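Local atomic coordinates of F5/8 type C domain protein (PDB entry 4ZRX), a protein that probably hydrolyses alpha-L-fucosyl linkages in glycans, as a putative alpha-L-fucosidase that also carries an F5/8 type C domain, possibly for binding carbohydrate. Residues A[383-388]-A[457-462]; A[408-413]-A[432-437]. All coordinates share one frame; numbering follows the deposited sequence.

Both contacts lie in a beta-sandwich of two four-stranded antiparallel sheets that packs on helix 339-356, and their centres are 11 Å apart. Contact 2 is nested in the chain inside the loop that contact 1 closes. Strands 384-386 and 433-436 join them as an antiparallel pair: I386 N lies 2.9 Å from V434 O and S384 O lies 3.3 Å from A436 N, both probable hydrogen bonds. Contact 1 ties this pair to the four-stranded sheet holding 388-393 and 450-458, contact 2 to the one holding 401-410. The side chain of Y458 in contact 1 comes within about 5 Å of a bound 1,2-ethanediol, probably from the crystallisation liquor.

Contact 1: residues A[383-388]-A[457-462]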
# COMPACT_ATOMS: atom_id res chain seq x y z
N LYS A 383 6.50 26.32 -22.18
CA LYS A 383 6.07 25.14 -22.95
C LYS A 383 5.79 23.96 -22.02
O LYS A 383 6.31 22.86 -22.24
CB LYS A 383 7.10 24.76 -24.04
CG LYS A 383 7.20 25.86 -25.10
CD LYS A 383 8.14 25.48 -26.21
CE LYS A 383 7.94 26.46 -27.34
NZ LYS A 383 8.98 26.30 -28.40
N SER A 384 5.11 24.24 -20.92
CA SER A 384 4.80 23.19 -19.91
C SER A 384 3.56 22.43 -20.33
O SER A 384 2.63 23.06 -20.78
CB SER A 384 4.47 23.81 -18.57
OG SER A 384 5.64 24.34 -18.04
N GLU A 385 3.63 21.10 -20.22
CA GLU A 385 2.50 20.17 -20.29
C GLU A 385 2.52 19.42 -18.97
O GLU A 385 3.59 18.91 -18.56
CB GLU A 385 2.72 19.16 -21.43
CG GLU A 385 1.56 18.18 -21.57
CD GLU A 385 1.63 17.29 -22.81
OE1 GLU A 385 2.74 16.95 -23.27
OE2 GLU A 385 0.56 16.89 -23.29
N ILE A 386 1.40 19.40 -18.26
CA ILE A 386 1.33 18.85 -16.96
C ILE A 386 0.12 17.95 -16.82
O ILE A 386 -0.89 18.16 -17.44
CB ILE A 386 1.30 19.96 -15.87
CG1 ILE A 386 0.18 20.96 -16.05
CG2 ILE A 386 2.62 20.71 -15.91
CD1 ILE A 386 -0.06 21.81 -14.83
N ASN A 387 0.24 16.96 -15.94
CA ASN A 387 -0.87 16.11 -15.55
C ASN A 387 -0.86 15.67 -14.10
O ASN A 387 -1.58 14.70 -13.72
CB ASN A 387 -0.93 14.89 -16.49
CG ASN A 387 0.32 14.04 -16.43
OD1 ASN A 387 1.17 14.20 -15.57
ND2 ASN A 387 0.40 13.08 -17.32
N LEU A 388 -0.06 16.40 -13.28
CA LEU A 388 0.17 16.10 -11.90
C LEU A 388 0.49 17.38 -11.18
O LEU A 388 1.39 18.12 -11.59
CB LEU A 388 1.32 15.07 -11.71
CG LEU A 388 1.90 14.78 -10.36
CD1 LEU A 388 0.89 14.30 -9.45
CD2 LEU A 388 3.08 13.80 -10.50
N ALA A 457 4.30 21.05 -10.01
CA ALA A 457 3.56 20.39 -11.10
C ALA A 457 4.49 19.70 -12.03
O ALA A 457 5.65 20.14 -12.24
CB ALA A 457 2.69 21.38 -11.86
N TYR A 458 4.02 18.59 -12.57
CA TYR A 458 4.85 17.67 -13.33
C TYR A 458 4.05 17.02 -14.43
O TYR A 458 2.83 17.07 -14.47
CB TYR A 458 5.41 16.54 -12.42
CG TYR A 458 6.09 17.00 -11.17
CD1 TYR A 458 5.38 17.19 -10.00
CD2 TYR A 458 7.49 17.27 -11.15
CE1 TYR A 458 6.00 17.64 -8.86
CE2 TYR A 458 8.12 17.65 -9.96
CZ TYR A 458 7.34 17.92 -8.86
OH TYR A 458 7.98 18.28 -7.70
N TYR A 459 4.78 16.39 -15.33
CA TYR A 459 4.26 15.46 -16.31
C TYR A 459 4.70 14.06 -15.90
O TYR A 459 5.91 13.79 -15.85
CB TYR A 459 4.76 15.76 -17.72
CG TYR A 459 4.11 14.81 -18.71
CD1 TYR A 459 2.81 15.06 -19.17
CD2 TYR A 459 4.74 13.65 -19.13
CE1 TYR A 459 2.19 14.16 -20.07
CE2 TYR A 459 4.11 12.76 -20.01
CZ TYR A 459 2.85 13.02 -20.46
OH TYR A 459 2.19 12.19 -21.36
N ALA A 460 3.74 13.22 -15.53
CA ALA A 460 3.96 11.81 -15.19
C ALA A 460 3.55 10.97 -16.41
O ALA A 460 2.41 11.05 -16.84
CB ALA A 460 3.16 11.40 -14.03
N GLU A 461 4.48 10.21 -16.97
CA GLU A 461 4.16 9.31 -18.07
C GLU A 461 3.00 8.34 -17.66
O GLU A 461 3.08 7.64 -16.63
CB GLU A 461 5.45 8.56 -18.48
CG GLU A 461 5.65 8.21 -19.95
CD GLU A 461 5.58 9.41 -20.90
OE1 GLU A 461 6.51 10.26 -20.96
OE2 GLU A 461 4.58 9.50 -21.59
N PRO A 462 1.90 8.28 -18.46
CA PRO A 462 0.83 7.35 -18.09
C PRO A 462 1.31 5.91 -18.26
O PRO A 462 2.04 5.61 -19.19
CB PRO A 462 -0.31 7.69 -19.06
CG PRO A 462 0.00 9.08 -19.53
CD PRO A 462 1.49 9.13 -19.61
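The amide of N387 grips the backbone of A460 with both its ends. OD1 of N387 accepts from A460 N at 2.8 Å, a nearly straight bond (174° at the hydrogen) that uses an in-plane lone pair, while ND2 of N387 donates to A460 O at 2.9 Å. This pair of hydrogen bonds to one residue fixes the rotation of the amide; its CG sits between the backbone N and the carbonyl carbon (chi1 61°), which brings the end of the side chain up to A460. The Y459 ring runs almost parallel to the amide, 13° between the planes, with CE1 of Y459 3.5 Å from ND2 of N387. On its other flank, the E385 side chain is extended alongside Y459, pointing the same way.

The backbone beneath is a classic beta bulge, in which N387 and L388 both face Y458. The carbonyl O of Y458 takes N387 N at 3.0 Å and, weakly, L388 N, and Y458 N returns a bond of 2.8 Å to L388 O. The bulge comes where the chain leaves strand 384-386 and turns a corner into strand 388-393, the neighbour of 450-458. CD2 of L388 reaches CB of Y458 and, farther off, CB of A460; helix 339-356 covers this side, where F356 meets the Y458 ring edge-to-face and T355 touches L388 and A460. Just before the bulge, CD1 of I386 packs on CB of A457, and L439 touches both residues.

Replacing N387 with a leucine would probably leave the buried N-H and C=O of A460 without their side-chain mates and free the chain after Y459 to shift. An uncharged amide, donor at one end and acceptor at the other, thus carries on the strand-like pairing after strand 450-458 has ended.

Contact 2: residues A[408-413]-A[432-437]; sequences ALTDNG and PAVNAN
T410 and V434 meet methyl to methyl, their side chains crossing at about a right angle. CG2 of T410 comes to 3.5 Å from CG2 of V434, tighter than usual van der Waals contact, although V434 has a second conformer and the squeeze is therefore doubtful. The other branch of V434, CG1, leans on CB of A408. That methyl also faces CB of A436 at 3.8 Å, so A408 meets both V434 and A436, whose side chains leave the backbone toward strand 401-410; V417 and L439 close round A408 from the neighbouring strands.

The two strands cross at 69°, too steeply for extended pairing, and one direct backbone hydrogen bond links the segments: N437 N to L409 O, 3.0 Å. Here the short strand 433-436 turns a corner into 438-446, which runs antiparallel to 401-410 in the four-stranded sheet of the sandwich, and the bond lies at that corner. The side chains of L409 and N437 slant across each other, with CD2 of L409 3.6 Å from OD1 of N437.

T410 also starts the type I turn to G413 that leads into strand 413-420. Its OG1, placed between the backbone N and the carbonyl carbon (chi1 74°), points to the turn while CG2 is left to V434. The hydroxyl donates to a lone pair of G413 O at 2.7 Å. It also accepts from N412 N, which makes an ST turn; T410 N binds G413 O as well. A water joins the turn to the short strand, accepting from D411 N and donating to N435 O, each at 2.8 Å.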
# COMPACT_ATOMS: atom_id res chain seq x y z
N ALA A 408 -5.71 25.36 -14.42
CA ALA A 408 -4.56 25.57 -15.30
C ALA A 408 -4.95 26.49 -16.41
O ALA A 408 -6.06 26.36 -17.00
CB ALA A 408 -4.07 24.26 -15.82
N LEU A 409 -4.11 27.49 -16.65
CA LEU A 409 -4.39 28.45 -17.70
C LEU A 409 -3.92 27.95 -19.05
O LEU A 409 -2.68 27.98 -19.36
CB LEU A 409 -3.74 29.76 -17.36
CG LEU A 409 -4.04 30.88 -18.34
CD1 LEU A 409 -5.50 31.08 -18.53
CD2 LEU A 409 -3.37 32.17 -17.86
N THR A 410 -4.87 27.59 -19.90
CA THR A 410 -4.60 27.16 -21.30
C THR A 410 -4.60 28.37 -22.22
O THR A 410 -4.87 29.50 -21.76
CB THR A 410 -5.63 26.15 -21.80
OG1 THR A 410 -6.88 26.85 -22.07
CG2 THR A 410 -5.84 25.08 -20.80
N ASP A 411 -4.33 28.14 -23.52
CA ASP A 411 -4.47 29.11 -24.61
C ASP A 411 -5.91 29.61 -24.74
O ASP A 411 -6.15 30.64 -25.33
CB ASP A 411 -3.99 28.53 -26.00
CG ASP A 411 -4.78 27.27 -26.50
OD1 ASP A 411 -5.92 26.99 -26.09
OD2 ASP A 411 -4.25 26.50 -27.34
N ASN A 412 -6.85 28.82 -24.22
CA ASN A 412 -8.28 29.17 -24.36
C ASN A 412 -8.96 29.34 -22.99
O ASN A 412 -10.16 29.07 -22.90
CB ASN A 412 -8.95 28.12 -25.22
CG ASN A 412 -10.23 28.62 -25.91
OD1 ASN A 412 -10.59 29.77 -25.82
ND2 ASN A 412 -10.83 27.75 -26.71
N GLY A 413 -8.21 29.81 -22.01
CA GLY A 413 -8.65 30.14 -20.66
C GLY A 413 -8.36 29.12 -19.57
O GLY A 413 -7.74 28.04 -19.80
N PRO A 432 -6.04 14.60 -16.80
CA PRO A 432 -5.55 14.47 -18.19
C PRO A 432 -4.63 15.62 -18.56
O PRO A 432 -4.93 16.77 -18.18
CB PRO A 432 -6.84 14.51 -19.06
CG PRO A 432 -7.92 14.10 -18.10
CD PRO A 432 -7.52 14.59 -16.72
N ALA A 433 -3.55 15.30 -19.26
CA ALA A 433 -2.53 16.27 -19.60
C ALA A 433 -3.12 17.51 -20.25
O ALA A 433 -4.01 17.44 -21.13
CB ALA A 433 -1.50 15.65 -20.54
N VAL A 434 -2.60 18.65 -19.81
CA VAL A 434 -2.92 19.93 -20.44
C VAL A 434 -1.67 20.76 -20.66
O VAL A 434 -0.70 20.69 -19.88
CB VAL A 434 -3.94 20.71 -19.60
CG1 VAL A 434 -3.36 21.13 -18.25
CG2 VAL A 434 -4.47 21.91 -20.36
N ASN A 435 -1.72 21.55 -21.73
CA ASN A 435 -0.69 22.55 -22.01
C ASN A 435 -1.15 23.83 -21.34
O ASN A 435 -2.23 24.35 -21.65
CB ASN A 435 -0.48 22.76 -23.50
CG ASN A 435 0.13 21.56 -24.19
OD1 ASN A 435 -0.56 20.84 -24.89
ND2 ASN A 435 1.40 21.33 -23.97
N ALA A 436 -0.33 24.35 -20.42
CA ALA A 436 -0.69 25.53 -19.63
C ALA A 436 0.50 26.40 -19.31
O ALA A 436 1.65 25.90 -19.27
CB ALA A 436 -1.33 25.10 -18.35
N ASN A 437 0.23 27.67 -18.97
CA ASN A 437 1.33 28.62 -18.64
C ASN A 437 1.22 29.19 -17.22
O ASN A 437 2.17 29.83 -16.74
CB ASN A 437 1.45 29.69 -19.70
CG ASN A 437 0.25 30.66 -19.72
OD1 ASN A 437 0.04 31.39 -18.79
ND2 ASN A 437 -0.54 30.61 -20.77
O HOH W 1 -3.05 25.67 -23.97